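Local coordinates for protein probable 3-hydroxybutyryl-CoA dehydrogenase (Escherichia coli, PDB 3MOG) that catalyses the NAD-dependent oxidation of 3-hydroxyadipyl-CoA to 3-oxoadipyl-CoA in the degradation of phenylacetate, at residues 185-190 against 250-255. Sequence-based numbering, arbitrary orientation.
Sequences STPGFI and FNAFWQ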
ATOM      1  N   SER C 185      14.930  15.072   9.868  1.00 46.87           N
ATOM      2  CA  SER C 185      14.048  15.490   8.802  1.00 50.98           C
ATOM      3  C   SER C 185      13.239  14.336   8.209  1.00 49.29           C
ATOM      4  O   SER C 185      13.402  13.976   7.047  1.00 54.34           O
ATOM      5  CB  SER C 185      14.853  16.214   7.713  1.00 54.51           C
ATOM      6  OG  SER C 185      13.962  16.961   6.918  1.00 58.23           O
ATOM      7  N   THR C 186      12.350  13.771   9.012  1.00 49.02           N
ATOM      8  CA  THR C 186      11.492  12.683   8.567  1.00 45.08           C
ATOM      9  C   THR C 186      10.075  13.242   8.420  1.00 46.90           C
ATOM     10  O   THR C 186       9.752  14.252   9.055  1.00 46.52           O
ATOM     11  CB  THR C 186      11.542  11.523   9.584  1.00 47.66           C
ATOM     12  OG1 THR C 186      11.179  12.020  10.880  1.00 44.53           O
ATOM     13  CG2 THR C 186      12.944  10.928   9.636  1.00 39.75           C
ATOM     14  N   PRO C 187       9.235  12.605   7.583  1.00 46.51           N
ATOM     15  CA  PRO C 187       7.895  13.127   7.296  1.00 48.62           C
ATOM     16  C   PRO C 187       7.066  13.411   8.548  1.00 44.87           C
ATOM     17  O   PRO C 187       6.885  12.515   9.382  1.00 39.21           O
ATOM     18  CB  PRO C 187       7.233  11.988   6.522  1.00 44.10           C
ATOM     19  CG  PRO C 187       8.359  11.226   5.921  1.00 43.02           C
ATOM     20  CD  PRO C 187       9.495  11.342   6.862  1.00 48.88           C
ATOM     21  N   GLY C 188       6.578  14.649   8.650  1.00 37.39           N
ATOM     22  CA  GLY C 188       5.681  15.082   9.723  1.00 35.96           C
ATOM     23  C   GLY C 188       6.405  15.475  10.999  1.00 34.51           C
ATOM     24  O   GLY C 188       5.764  15.804  11.991  1.00 48.66           O
ATOM     25  N   PHE C 189       7.736  15.435  10.963  1.00 40.19           N
ATOM     26  CA  PHE C 189       8.617  15.661  12.127  1.00 44.36           C
ATOM     27  C   PHE C 189       8.175  14.850  13.366  1.00 45.52           C
ATOM     28  O   PHE C 189       8.122  13.616  13.301  1.00 44.96           O
ATOM     29  CB  PHE C 189       8.808  17.161  12.406  1.00 48.27           C
ATOM     30  CG  PHE C 189       9.266  17.972  11.193  1.00 42.30           C
ATOM     31  CD1 PHE C 189      10.091  17.410  10.207  1.00 42.26           C
ATOM     32  CD2 PHE C 189       8.897  19.308  11.068  1.00 47.87           C
ATOM     33  CE1 PHE C 189      10.508  18.153   9.112  1.00 45.51           C
ATOM     34  CE2 PHE C 189       9.312  20.065   9.977  1.00 48.20           C
ATOM     35  CZ  PHE C 189      10.118  19.489   8.996  1.00 38.89           C
ATOM     36  N   ILE C 190       7.873  15.516  14.480  1.00 45.70           N
ATOM     37  CA  ILE C 190       7.231  14.844  15.622  1.00 41.03           C
ATOM     38  C   ILE C 190       5.730  15.125  15.614  1.00 42.51           C
ATOM     39  O   ILE C 190       4.914  14.207  15.472  1.00 44.87           O
ATOM     40  CB  ILE C 190       7.784  15.290  16.989  1.00 41.00           C
ATOM     41  CG1 ILE C 190       9.292  15.117  17.089  1.00 40.79           C
ATOM     42  CG2 ILE C 190       7.124  14.510  18.132  1.00 37.13           C
ATOM     43  CD1 ILE C 190       9.847  15.900  18.287  1.00 40.31           C
ATOM     44  N   PHE C 250       1.111  10.502   4.640  1.00 37.10           N
ATOM     45  CA  PHE C 250       0.752   9.243   3.989  1.00 39.39           C
ATOM     46  C   PHE C 250       1.644   8.915   2.778  1.00 41.56           C
ATOM     47  O   PHE C 250       2.187   7.805   2.678  1.00 40.32           O
ATOM     48  CB  PHE C 250      -0.720   9.309   3.555  1.00 41.70           C
ATOM     49  CG  PHE C 250      -1.225   8.078   2.839  1.00 38.91           C
ATOM     50  CD1 PHE C 250      -1.309   6.857   3.496  1.00 35.67           C
ATOM     51  CD2 PHE C 250      -1.641   8.152   1.513  1.00 40.51           C
ATOM     52  CE1 PHE C 250      -1.796   5.730   2.860  1.00 41.17           C
ATOM     53  CE2 PHE C 250      -2.131   7.024   0.856  1.00 35.03           C
ATOM     54  CZ  PHE C 250      -2.216   5.822   1.519  1.00 42.77           C
ATOM     55  N   ASN C 251       1.794   9.884   1.879  1.00 40.00           N
ATOM     56  CA  ASN C 251       2.546   9.693   0.640  1.00 42.37           C
ATOM     57  C   ASN C 251       4.056   9.664   0.845  1.00 43.46           C
ATOM     58  O   ASN C 251       4.746   8.954   0.133  1.00 41.99           O
ATOM     59  CB  ASN C 251       2.186  10.774  -0.387  1.00 44.47           C
ATOM     60  CG  ASN C 251       0.781  10.596  -0.955  1.00 47.59           C
ATOM     61  OD1 ASN C 251       0.361   9.483  -1.292  1.00 48.48           O
ATOM     62  ND2 ASN C 251       0.053  11.695  -1.064  1.00 45.20           N
ATOM     63  N   ALA C 252       4.553  10.424   1.825  1.00 39.66           N
ATOM     64  CA  ALA C 252       5.980  10.459   2.119  1.00 39.68           C
ATOM     65  C   ALA C 252       6.464   9.182   2.804  1.00 37.35           C
ATOM     66  O   ALA C 252       7.674   8.932   2.880  1.00 42.00           O
ATOM     67  CB  ALA C 252       6.344  11.708   2.948  1.00 37.91           C
ATOM     68  N   PHE C 253       5.520   8.387   3.311  1.00 41.07           N
ATOM     69  CA  PHE C 253       5.812   7.080   3.908  1.00 35.73           C
ATOM     70  C   PHE C 253       5.423   5.963   2.943  1.00 41.96           C
ATOM     71  O   PHE C 253       5.253   4.784   3.343  1.00 38.87           O
ATOM     72  CB  PHE C 253       5.079   6.893   5.233  1.00 35.00           C
ATOM     73  CG  PHE C 253       5.801   7.464   6.442  1.00 42.49           C
ATOM     74  CD1 PHE C 253       5.253   8.519   7.151  1.00 36.25           C
ATOM     75  CD2 PHE C 253       7.001   6.903   6.901  1.00 42.61           C
ATOM     76  CE1 PHE C 253       5.897   9.044   8.298  1.00 43.76           C
ATOM     77  CE2 PHE C 253       7.648   7.415   8.025  1.00 40.91           C
ATOM     78  CZ  PHE C 253       7.087   8.492   8.733  1.00 37.74           C
ATOM     79  N   TRP C 254       5.293   6.338   1.668  1.00 39.51           N
ATOM     80  CA  TRP C 254       4.948   5.408   0.598  1.00 44.56           C
ATOM     81  C   TRP C 254       3.687   4.627   0.950  1.00 44.58           C
ATOM     82  O   TRP C 254       3.670   3.388   0.951  1.00 46.52           O
ATOM     83  CB  TRP C 254       6.118   4.477   0.275  1.00 42.41           C
ATOM     84  CG  TRP C 254       7.356   5.194  -0.187  1.00 51.69           C
ATOM     85  CD1 TRP C 254       7.558   5.807  -1.404  1.00 39.70           C
ATOM     86  CD2 TRP C 254       8.575   5.363   0.553  1.00 50.68           C
ATOM     87  NE1 TRP C 254       8.814   6.356  -1.449  1.00 54.07           N
ATOM     88  CE2 TRP C 254       9.462   6.101  -0.267  1.00 52.16           C
ATOM     89  CE3 TRP C 254       8.996   4.976   1.836  1.00 51.48           C
ATOM     90  CZ2 TRP C 254      10.749   6.459   0.151  1.00 44.34           C
ATOM     91  CZ3 TRP C 254      10.276   5.329   2.253  1.00 42.26           C
ATOM     92  CH2 TRP C 254      11.137   6.060   1.410  1.00 49.42           C
ATOM     93  N   GLN C 255       2.630   5.358   1.251  1.00 47.37           N
ATOM     94  CA  GLN C 255       1.297   4.822   1.517  1.00 50.12           C
ATOM     95  C   GLN C 255       1.067   3.850   2.679  1.00 47.23           C
ATOM     96  O   GLN C 255       0.267   2.968   2.579  1.00 50.36           O
ATOM     97  CB  GLN C 255       0.693   4.241   0.245  1.00 48.87           C
ATOM     98  CG  GLN C 255       0.493   5.213  -0.849  1.00 62.95           C
ATOM     99  CD  GLN C 255       1.744   5.495  -1.609  1.00 61.86           C
ATOM    100  OE1 GLN C 255       2.471   4.593  -1.972  1.00 74.27           O
ATOM    101  NE2 GLN C 255       1.993   6.751  -1.871  1.00 49.93           N
TER
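Pro187 lays its pyrrolidine ring over one face of the Phe253 ring in a CH-pi contact, CG standing 4.1 Å from the ring centroid and 13° off the normal. The neighbouring CB reaches the rim of the same ring, 3.7 Å from Phe253 CE1. The methyl of Ala252 meets the same two proline carbons, its CB 3.6 Å from Pro187 CG. With CG anti to the carbonyl carbon (chi1 -85°), Phe253 has the CE1 side of its ring against Pro187. Pro187 and Gly188 are the central residues of a type II beta turn, closed by Phe189 N to Thr186 O at 3.0 Å, in the loop that leads from the outer strand 179-184 of the Rossmann-type NAD-binding domain into the helical C-terminal domain. Across the contact, helix 239-252 ends in a Schellman motif with Trp254 as C-prime residue: Gln255 N bonds Phe250 O, and Trp254 N bonds Asn251 O. The Phe253 ring also meets that of Phe259 and touches Arg193 of helix 191-194. A serine in its place would probably leave Pro187 without its aromatic platform and open a gap beside Phe259 and Arg193. Leu263 of a second subunit packs on both Pro187 and Phe253, bringing the contact into the trimer interface.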